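Local structure of histidine triad (HIT) protein (Marinobacter aquaeolei, 3OHE) at residues R20-L25 with L37-S42; N30-V35 with I95-G100; V24-D29 with V115-E120. The protein probably acts as a hydrolase of the histidine triad (HIT) family, perhaps on nucleotide-type substrates, and binds calcium ions in the crystal. One frame throughout, in Å; residues are numbered along the deposited sequence.

Contact 1 (R20-L25 with L37-S42); sequences RLCDVL and LVPRVS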
loop_
_atom_site.group_PDB
_atom_site.type_symbol
_atom_site.label_atom_id
_atom_site.label_comp_id
_atom_site.label_asym_id
_atom_site.label_seq_id
_atom_site.Cartn_x
_atom_site.Cartn_y
_atom_site.Cartn_z
ATOM N N ARG A 20 -6.128 -2.865 18.719
ATOM C CA ARG A 20 -6.426 -1.677 19.498
ATOM C C ARG A 20 -7.169 -0.650 18.652
ATOM O O ARG A 20 -8.180 -0.087 19.098
ATOM C CB ARG A 20 -5.156 -1.086 20.095
ATOM C CG ARG A 20 -5.426 -0.083 21.222
ATOM C CD ARG A 20 -4.175 0.392 21.923
ATOM N NE ARG A 20 -3.503 -0.755 22.546
ATOM C CZ ARG A 20 -2.357 -0.672 23.204
ATOM N NH1 ARG A 20 -1.734 0.492 23.310
ATOM N NH2 ARG A 20 -1.805 -1.775 23.707
ATOM N N LEU A 21 -6.728 -0.445 17.407
ATOM C CA LEU A 21 -7.336 0.561 16.544
ATOM C C LEU A 21 -8.329 0.028 15.498
ATOM O O LEU A 21 -9.186 0.799 15.054
ATOM C CB LEU A 21 -6.192 1.319 15.829
ATOM C CG LEU A 21 -6.576 2.430 14.834
ATOM C CD1 LEU A 21 -7.294 3.559 15.565
ATOM C CD2 LEU A 21 -5.322 2.927 14.117
ATOM N N CYS A 22 -8.188 -1.231 15.091
ATOM C CA CYS A 22 -8.807 -1.709 13.858
ATOM C C CYS A 22 -9.668 -2.940 14.013
ATOM O O CYS A 22 -9.396 -3.845 14.826
ATOM C CB CYS A 22 -7.746 -2.078 12.809
ATOM S SG CYS A 22 -6.629 -0.731 12.343
ATOM N N ASP A 23 -10.687 -3.037 13.159
ATOM C CA ASP A 23 -11.273 -4.342 12.888
ATOM C C ASP A 23 -10.338 -5.118 11.979
ATOM O O ASP A 23 -9.798 -4.586 11.001
ATOM C CB ASP A 23 -12.659 -4.185 12.236
ATOM C CG ASP A 23 -13.750 -3.776 13.227
ATOM O OD1 ASP A 23 -13.534 -3.764 14.468
ATOM O OD2 ASP A 23 -14.895 -3.477 12.754
ATOM N N VAL A 24 -10.165 -6.403 12.295
ATOM C CA VAL A 24 -9.264 -7.276 11.563
ATOM C C VAL A 24 -10.122 -8.257 10.805
ATOM O O VAL A 24 -10.830 -9.078 11.433
ATOM C CB VAL A 24 -8.256 -7.991 12.486
ATOM C CG1 VAL A 24 -7.212 -8.758 11.635
ATOM C CG2 VAL A 24 -7.577 -7.006 13.412
ATOM N N LEU A 25 -10.106 -8.168 9.467
ATOM C CA LEU A 25 -11.029 -8.881 8.604
ATOM C C LEU A 25 -10.276 -9.807 7.674
ATOM O O LEU A 25 -9.256 -9.448 7.124
ATOM C CB LEU A 25 -11.854 -7.868 7.806
ATOM C CG LEU A 25 -12.595 -6.776 8.589
ATOM C CD1 LEU A 25 -13.355 -5.897 7.596
ATOM C CD2 LEU A 25 -13.524 -7.375 9.704
ATOM N N LEU A 37 -7.025 -4.499 7.607
ATOM C CA LEU A 37 -7.175 -3.682 8.816
ATOM C C LEU A 37 -8.046 -2.489 8.511
ATOM O O LEU A 37 -7.758 -1.744 7.565
ATOM C CB LEU A 37 -5.818 -3.186 9.330
ATOM C CG LEU A 37 -4.855 -4.231 9.853
ATOM C CD1 LEU A 37 -3.549 -3.544 10.296
ATOM C CD2 LEU A 37 -5.483 -5.008 10.997
ATOM N N VAL A 38 -9.117 -2.320 9.282
ATOM C CA VAL A 38 -10.040 -1.191 9.107
ATOM C C VAL A 38 -10.005 -0.354 10.394
ATOM O O VAL A 38 -10.592 -0.736 11.411
ATOM C CB VAL A 38 -11.467 -1.615 8.830
ATOM C CG1 VAL A 38 -12.299 -0.381 8.419
ATOM C CG2 VAL A 38 -11.533 -2.709 7.733
ATOM N N PRO A 39 -9.330 0.822 10.368
ATOM C CA PRO A 39 -9.311 1.653 11.566
ATOM C C PRO A 39 -10.736 2.096 11.929
ATOM O O PRO A 39 -11.488 2.535 11.060
ATOM C CB PRO A 39 -8.458 2.866 11.147
ATOM C CG PRO A 39 -7.686 2.405 10.017
ATOM C CD PRO A 39 -8.478 1.362 9.301
ATOM N N ARG A 40 -11.074 1.957 13.209
ATOM C CA ARG A 40 -12.435 2.260 13.681
ATOM C C ARG A 40 -12.564 3.764 13.961
ATOM O O ARG A 40 -12.764 4.196 15.093
ATOM C CB ARG A 40 -12.773 1.460 14.926
ATOM C CG ARG A 40 -12.916 -0.037 14.681
ATOM C CD ARG A 40 -13.458 -0.736 15.930
ATOM N NE ARG A 40 -12.457 -0.654 16.971
ATOM C CZ ARG A 40 -11.448 -1.524 17.076
ATOM N NH1 ARG A 40 -11.453 -2.643 16.364
ATOM N NH2 ARG A 40 -10.473 -1.343 17.927
ATOM N N VAL A 41 -12.438 4.544 12.908
ATOM C CA VAL A 41 -12.482 6.011 12.965
ATOM C C VAL A 41 -13.420 6.427 11.837
ATOM O O VAL A 41 -13.191 6.075 10.686
ATOM C CB VAL A 41 -11.095 6.636 12.784
ATOM C CG1 VAL A 41 -11.191 8.171 12.834
ATOM C CG2 VAL A 41 -10.099 6.123 13.833
ATOM N N SER A 42 -14.488 7.155 12.131
ATOM C CA SER A 42 -15.459 7.512 11.108
ATOM C C SER A 42 -14.886 8.487 10.081
ATOM O O SER A 42 -14.065 9.332 10.403
ATOM C CB SER A 42 -16.728 8.072 11.746
ATOM O OG SER A 42 -16.478 9.339 12.340
#

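Contact 2 (N30-V35 with I95-G100); sequences NTWPWV and IVRYQG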
loop_
_atom_site.group_PDB
_atom_site.type_symbol
_atom_site.label_atom_id
_atom_site.label_comp_id
_atom_site.label_asym_id
_atom_site.label_seq_id
_atom_site.Cartn_x
_atom_site.Cartn_y
_atom_site.Cartn_z
ATOM N N ASN A 30 -10.104 -17.501 -0.602
ATOM C CA ASN A 30 -9.098 -18.381 -0.049
ATOM C C ASN A 30 -7.932 -18.615 -1.008
ATOM O O ASN A 30 -7.015 -19.380 -0.705
ATOM C CB ASN A 30 -9.688 -19.689 0.471
ATOM C CG ASN A 30 -10.124 -20.619 -0.631
ATOM O OD1 ASN A 30 -9.779 -20.427 -1.785
ATOM N ND2 ASN A 30 -10.871 -21.669 -0.269
ATOM N N THR A 31 -7.941 -17.925 -2.147
ATOM C CA THR A 31 -6.875 -18.037 -3.150
ATOM C C THR A 31 -5.525 -17.524 -2.602
ATOM O O THR A 31 -4.477 -18.043 -2.977
ATOM C CB THR A 31 -7.277 -17.305 -4.450
ATOM O OG1 THR A 31 -8.543 -17.821 -4.877
ATOM C CG2 THR A 31 -6.237 -17.505 -5.596
ATOM N N TRP A 32 -5.557 -16.510 -1.735
ATOM C CA TRP A 32 -4.369 -15.947 -1.078
ATOM C C TRP A 32 -4.712 -15.658 0.373
ATOM O O TRP A 32 -5.843 -15.280 0.631
ATOM C CB TRP A 32 -3.886 -14.601 -1.700
ATOM C CG TRP A 32 -3.613 -14.624 -3.135
ATOM C CD1 TRP A 32 -2.418 -14.916 -3.755
ATOM C CD2 TRP A 32 -4.549 -14.407 -4.171
ATOM N NE1 TRP A 32 -2.567 -14.857 -5.096
ATOM C CE2 TRP A 32 -3.847 -14.552 -5.401
ATOM C CE3 TRP A 32 -5.898 -14.016 -4.195
ATOM C CZ2 TRP A 32 -4.460 -14.394 -6.618
ATOM C CZ3 TRP A 32 -6.493 -13.869 -5.379
ATOM C CH2 TRP A 32 -5.765 -14.047 -6.604
ATOM N N PRO A 33 -3.735 -15.748 1.308
ATOM C CA PRO A 33 -3.944 -15.260 2.679
ATOM C C PRO A 33 -4.029 -13.745 2.652
ATOM O O PRO A 33 -3.044 -13.075 2.283
ATOM C CB PRO A 33 -2.705 -15.778 3.433
ATOM C CG PRO A 33 -2.110 -16.871 2.540
ATOM C CD PRO A 33 -2.400 -16.389 1.163
ATOM N N TRP A 34 -5.178 -13.200 3.004
ATOM C CA TRP A 34 -5.484 -11.782 2.728
ATOM C C TRP A 34 -6.290 -11.238 3.898
ATOM O O TRP A 34 -7.425 -11.652 4.135
ATOM C CB TRP A 34 -6.223 -11.719 1.395
ATOM C CG TRP A 34 -6.623 -10.383 0.866
ATOM C CD1 TRP A 34 -6.618 -9.180 1.470
ATOM C CD2 TRP A 34 -7.131 -10.180 -0.445
ATOM N NE1 TRP A 34 -7.092 -8.217 0.596
ATOM C CE2 TRP A 34 -7.436 -8.820 -0.588
ATOM C CE3 TRP A 34 -7.415 -11.043 -1.508
ATOM C CZ2 TRP A 34 -7.976 -8.315 -1.778
ATOM C CZ3 TRP A 34 -7.933 -10.534 -2.669
ATOM C CH2 TRP A 34 -8.203 -9.193 -2.799
ATOM N N VAL A 35 -5.655 -10.335 4.651
ATOM C CA VAL A 35 -6.237 -9.745 5.864
ATOM C C VAL A 35 -6.299 -8.222 5.681
ATOM O O VAL A 35 -5.332 -7.605 5.176
ATOM C CB VAL A 35 -5.414 -10.131 7.098
ATOM C CG1 VAL A 35 -5.892 -9.391 8.355
ATOM C CG2 VAL A 35 -5.459 -11.657 7.318
ATOM N N ILE A 95 -1.539 -8.952 1.935
ATOM C CA ILE A 95 -1.701 -10.171 1.121
ATOM C C ILE A 95 -0.362 -10.905 1.061
ATOM O O ILE A 95 0.651 -10.321 0.667
ATOM C CB ILE A 95 -2.185 -9.844 -0.289
ATOM C CG1 ILE A 95 -3.414 -8.907 -0.250
ATOM C CG2 ILE A 95 -2.510 -11.148 -1.045
ATOM C CD1 ILE A 95 -3.818 -8.337 -1.584
ATOM N N VAL A 96 -0.345 -12.148 1.523
ATOM C CA VAL A 96 0.839 -12.999 1.390
ATOM C C VAL A 96 0.919 -13.546 -0.021
ATOM O O VAL A 96 -0.049 -14.103 -0.529
ATOM C CB VAL A 96 0.819 -14.157 2.422
ATOM C CG1 VAL A 96 2.052 -15.051 2.220
ATOM C CG2 VAL A 96 0.749 -13.643 3.825
ATOM N N ARG A 97 2.081 -13.360 -0.645
ATOM C CA ARG A 97 2.307 -13.840 -2.007
ATOM C C ARG A 97 3.357 -14.947 -2.038
ATOM O O ARG A 97 4.259 -14.991 -1.178
ATOM C CB ARG A 97 2.794 -12.687 -2.912
ATOM C CG ARG A 97 1.880 -11.496 -2.942
ATOM C CD ARG A 97 0.481 -11.811 -3.438
ATOM N NE ARG A 97 0.501 -12.434 -4.762
ATOM C CZ ARG A 97 0.529 -11.772 -5.905
ATOM N NH1 ARG A 97 0.536 -10.466 -5.934
ATOM N NH2 ARG A 97 0.570 -12.441 -7.052
ATOM N N TYR A 98 3.232 -15.803 -3.050
ATOM C CA TYR A 98 4.149 -16.899 -3.273
ATOM C C TYR A 98 4.538 -16.884 -4.743
ATOM O O TYR A 98 3.698 -16.646 -5.592
ATOM C CB TYR A 98 3.514 -18.252 -2.950
ATOM C CG TYR A 98 2.914 -18.358 -1.569
ATOM C CD1 TYR A 98 3.664 -18.793 -0.502
ATOM C CD2 TYR A 98 1.591 -18.063 -1.350
ATOM C CE1 TYR A 98 3.095 -18.893 0.766
ATOM C CE2 TYR A 98 1.024 -18.164 -0.132
ATOM C CZ TYR A 98 1.765 -18.610 0.936
ATOM O OH TYR A 98 1.162 -18.707 2.170
ATOM N N GLN A 99 5.775 -17.273 -5.041
ATOM C CA GLN A 99 6.183 -17.446 -6.442
ATOM C C GLN A 99 5.285 -18.476 -7.152
ATOM O O GLN A 99 5.121 -18.416 -8.378
ATOM C CB GLN A 99 7.647 -17.858 -6.506
ATOM C CG GLN A 99 8.641 -16.883 -5.895
ATOM C CD GLN A 99 10.064 -17.391 -6.112
ATOM O OE1 GLN A 99 10.509 -17.567 -7.252
ATOM N NE2 GLN A 99 10.759 -17.685 -5.023
ATOM N N GLY A 100 4.670 -19.387 -6.405
ATOM C CA GLY A 100 3.777 -20.375 -7.016
ATOM C C GLY A 100 2.310 -19.979 -7.092
ATOM O O GLY A 100 1.486 -20.733 -7.628
#

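Contact 3 (V24-D29 with V115-E120); sequences VLLMND and VPYTEE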
loop_
_atom_site.group_PDB
_atom_site.type_symbol
_atom_site.label_atom_id
_atom_site.label_comp_id
_atom_site.label_asym_id
_atom_site.label_seq_id
_atom_site.Cartn_x
_atom_site.Cartn_y
_atom_site.Cartn_z
ATOM N N VAL A 24 -10.165 -6.403 12.295
ATOM C CA VAL A 24 -9.264 -7.276 11.563
ATOM C C VAL A 24 -10.122 -8.257 10.805
ATOM O O VAL A 24 -10.830 -9.078 11.433
ATOM C CB VAL A 24 -8.256 -7.991 12.486
ATOM C CG1 VAL A 24 -7.212 -8.758 11.635
ATOM C CG2 VAL A 24 -7.577 -7.006 13.412
ATOM N N LEU A 25 -10.106 -8.168 9.467
ATOM C CA LEU A 25 -11.029 -8.881 8.604
ATOM C C LEU A 25 -10.276 -9.807 7.674
ATOM O O LEU A 25 -9.256 -9.448 7.124
ATOM C CB LEU A 25 -11.854 -7.868 7.806
ATOM C CG LEU A 25 -12.595 -6.776 8.589
ATOM C CD1 LEU A 25 -13.355 -5.897 7.596
ATOM C CD2 LEU A 25 -13.524 -7.375 9.704
ATOM N N LEU A 26 -10.838 -10.989 7.461
ATOM C CA LEU A 26 -10.339 -11.938 6.478
ATOM C C LEU A 26 -11.056 -11.694 5.149
ATOM O O LEU A 26 -12.277 -11.822 5.084
ATOM C CB LEU A 26 -10.659 -13.356 6.921
ATOM C CG LEU A 26 -10.182 -14.515 6.032
ATOM C CD1 LEU A 26 -8.641 -14.579 6.030
ATOM C CD2 LEU A 26 -10.836 -15.826 6.530
HETATM N N MSE A 27 -10.333 -11.344 4.108
HETATM C CA MSE A 27 -10.952 -11.248 2.769
HETATM C C MSE A 27 -11.432 -12.636 2.397
HETATM O O MSE A 27 -10.656 -13.580 2.472
HETATM C CB MSE A 27 -9.967 -10.690 1.734
HETATM C CG MSE A 27 -10.599 -10.483 0.378
HETATM SE SE MSE A 27 -11.958 -9.085 0.355
HETATM C CE MSE A 27 -10.813 -7.678 -0.284
ATOM N N ASN A 28 -12.711 -12.748 2.008
ATOM C CA ASN A 28 -13.319 -14.054 1.775
ATOM C C ASN A 28 -13.004 -14.648 0.395
ATOM O O ASN A 28 -13.906 -14.946 -0.390
ATOM C CB ASN A 28 -14.841 -13.988 2.006
ATOM C CG ASN A 28 -15.449 -15.357 2.136
ATOM O OD1 ASN A 28 -14.764 -16.335 2.471
ATOM N ND2 ASN A 28 -16.733 -15.449 1.845
ATOM N N ASP A 29 -11.710 -14.747 0.133
ATOM C CA ASP A 29 -11.132 -15.351 -1.058
ATOM C C ASP A 29 -9.962 -16.170 -0.571
ATOM O O ASP A 29 -8.941 -15.613 -0.164
ATOM C CB ASP A 29 -10.707 -14.285 -2.083
ATOM C CG ASP A 29 -10.192 -14.902 -3.382
ATOM O OD1 ASP A 29 -10.162 -16.167 -3.477
ATOM O OD2 ASP A 29 -9.773 -14.120 -4.265
ATOM N N VAL A 115 -12.804 -17.335 -4.277
ATOM C CA VAL A 115 -13.278 -18.623 -3.804
ATOM C C VAL A 115 -13.562 -18.462 -2.297
ATOM O O VAL A 115 -12.627 -18.277 -1.511
ATOM C CB VAL A 115 -12.245 -19.724 -4.072
ATOM C CG1 VAL A 115 -12.694 -21.067 -3.487
ATOM C CG2 VAL A 115 -11.957 -19.813 -5.574
ATOM N N PRO A 116 -14.837 -18.552 -1.884
ATOM C CA PRO A 116 -15.133 -18.333 -0.464
ATOM C C PRO A 116 -14.523 -19.437 0.417
ATOM O O PRO A 116 -14.391 -20.593 0.004
ATOM C CB PRO A 116 -16.656 -18.398 -0.398
ATOM C CG PRO A 116 -17.062 -19.156 -1.642
ATOM C CD PRO A 116 -16.037 -18.849 -2.686
ATOM N N TYR A 117 -14.153 -19.066 1.622
ATOM C CA TYR A 117 -13.710 -20.012 2.615
ATOM C C TYR A 117 -14.847 -20.943 2.987
ATOM O O TYR A 117 -15.975 -20.500 3.237
ATOM C CB TYR A 117 -13.230 -19.271 3.889
ATOM C CG TYR A 117 -11.851 -18.667 3.765
ATOM C CD1 TYR A 117 -11.624 -17.476 3.101
ATOM C CD2 TYR A 117 -10.749 -19.312 4.326
ATOM C CE1 TYR A 117 -10.347 -16.960 3.005
ATOM C CE2 TYR A 117 -9.467 -18.816 4.223
ATOM C CZ TYR A 117 -9.263 -17.635 3.532
ATOM O OH TYR A 117 -7.978 -17.154 3.455
ATOM N N THR A 118 -14.533 -22.222 3.111
ATOM C CA THR A 118 -15.470 -23.123 3.777
ATOM C C THR A 118 -15.473 -22.817 5.282
ATOM O O THR A 118 -14.606 -22.114 5.777
ATOM C CB THR A 118 -15.054 -24.592 3.591
ATOM O OG1 THR A 118 -13.854 -24.815 4.338
ATOM C CG2 THR A 118 -14.840 -24.962 2.126
ATOM N N GLU A 119 -16.451 -23.371 5.989
ATOM C CA GLU A 119 -16.566 -23.190 7.423
ATOM C C GLU A 119 -15.291 -23.621 8.135
ATOM O O GLU A 119 -14.791 -22.929 9.023
ATOM C CB GLU A 119 -17.730 -24.037 7.944
ATOM C CG GLU A 119 -18.007 -23.814 9.411
ATOM C CD GLU A 119 -19.099 -24.735 9.926
ATOM O OE1 GLU A 119 -20.006 -25.074 9.115
ATOM O OE2 GLU A 119 -19.063 -25.114 11.120
ATOM N N GLU A 120 -14.782 -24.792 7.774
ATOM C CA GLU A 120 -13.594 -25.310 8.433
ATOM C C GLU A 120 -12.328 -24.531 8.069
ATOM O O GLU A 120 -11.450 -24.352 8.909
ATOM C CB GLU A 120 -13.435 -26.816 8.168
ATOM C CG GLU A 120 -12.174 -27.443 8.766
ATOM C CD GLU A 120 -12.104 -27.369 10.285
ATOM O OE1 GLU A 120 -13.129 -27.619 10.947
ATOM O OE2 GLU A 120 -11.032 -27.009 10.822
HETATM O O HOH W 1 -7.879 -14.661 2.477
HETATM O O HOH W 2 -17.375 -18.068 3.270
#

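Contact 1 (R20-L25 with L37-S42)
The guanidinium group of Arg40 has one face turned to Leu21 O, which sits above the plane toward the rim. At its edge, almost in its plane, is Asp23 OD1. Arg40 NH1 and Asp23 OD1 form a salt bridge of 3.0 Å. NH1 meets the oxygen on its anti side, 31° out of the carboxylate plane, and the carboxylate and guanidinium planes are 49° apart. The bend of the arginine chain at chi3 (-67°) turns the group back over the backbone of Leu21 and Cys22. Arg40 NH2 is hydrogen-bonded to Ser19 O. Backbone bonds link Asp23 N to Val38 O and Val38 N to Asp23 O. Arg40 N reaches Leu21 O at 2.9 Å. On the face of Cys22 and Val24, Cys22 SG packs 4.0 Å from Pro39 CG. Val24 CG2 lies 3.8 Å from Leu37 CD2, the two side chains running side by side. On the other face Leu25 CD1 meets Val38 CG2 at 3.7 Å. The strands run antiparallel, with Asp23 and Val38 as the hydrogen-bonded pair between two non-hydrogen-bonded ones. This is the beta hairpin of strands 22-27 and 34-39, within the antiparallel sheet of the HIT fold.

Contact 2 (N30-V35 with I95-G100)
Trp34 and Ile95 face each other as an antiparallel non-hydrogen-bonded pair, with their CA atoms 4.4 Å apart. Beside them Val96 N donates to Pro33 O at 3.0 Å. The same carbonyl oxygen also receives a CA-H...O contact from Ile95. Pro33 has no N-H to give, and the pairing stops near it as residues 30-33 leave the sheet. Ile95 lies alongside the Trp34 ring and over its face. Its CG1 stands 3.6 Å from the centroid of the five-membered ring, 10° off the normal, in a CH-pi contact. Ile95 CG1 is anti to its carbonyl carbon (chi1 -50°), and CD1 continues over the indole. The other branch, CG2, turns to Trp32 CB at 3.8 Å. The contact joins strand 34-39 to strand 92-97, neighbours in the central HIT sheet. Trp34 NE1 is hydrogen-bonded to His93 on that second strand. On the opposite face of the sheet from Trp34, Val96 CB packs 4.0 Å from Pro33 CG. Tyr98 presents its ring edge to Pro33, with CE2 4.1 Å from Pro33 CD, while its hydroxyl bonds to Phe73 O. Arg97 runs beside Trp32 with its guanidinium plane 76° from the ring. Arg97 NE lies 3.9 Å from Trp32 NE1 and pairs with Asp101 in a salt bridge, and Arg97 also packs on Asn85 of the second subunit.

Contact 3 (V24-D29 with V115-E120)
Asn28 and Asp29 each accept a backbone N-H of residues 115-120 with a side-chain oxygen. Tyr117 N donates to Asn28 OD1 at 2.9 Å, from a position tilted 30° out of the amide carbonyl plane. Val115 N donates to Asp29 OD1 at 3.0 Å in an almost straight bond. This oxygen is met from above the carboxylate plane. Asp29 OD1 also takes a bond from Thr31 OG1, so two donors grip it, while Asp29 OD2 bonds to a glycerol that probably came from the crystallisation liquor. A CA-H...O contact runs from Asp29 CA to Val115 O. Asn28 is the centre of an inverse gamma turn closed by Asp29 N and Met27 O.

Ring contacts centre on Tyr117. Leu26 CD2 stands 3.7 Å above the ring centre, a CH-pi contact 9° off the normal. A chi1 of -178° sends Leu26 CG away from its own backbone N, and chi2 then sets CD2 over the ring. At the ring edge, nearly in plane, lies Asn28 OD1, 3.4 Å from Tyr117 CD1. The amide and ring planes are nearly coplanar.

Water bridges add to the direct bonds. Water 1 joins Tyr117 OH, at 2.7 Å, to Met27 O. Water 2 accepts from Asn28 ND2 and bridges to Tyr117 O, at 2.8 Å. Replacing Tyr117 by an alanine would probably leave Leu26 without its aromatic cover and water 1 without its phenol partner.

Thr118 is the N-cap of helix 119-135. Val125 of this helix touches both Leu26 and Tyr117, and Asn28 also touches His14 of strand 13-18. The contact thus ties the end of strand 22-27 to the segment leading into the C-terminal helix.

In the fold
After helix 7-12 and strand 13-18 comes strand 22-27, which serves contacts 1 and 3. Contact 1 closes the short loop of the hairpin when strand 34-39 returns beside it. Contact 2 starts within that loop, at residues 30-35, and closes a much longer one at strand 92-97. Contacts 1 and 2 therefore cross. Contact 3 closes the longest loop, from residues 24-29 to 115-120, and contact 2 lies wholly within its span. Contacts 1 and 2 join successive pairs of strands in one sheet and touch through Val24, Leu25 and Val35. Contact 3 brings the start of the C-terminal helix to that sheet. It meets contact 2 where Asn30 N probably bonds to Val115 O.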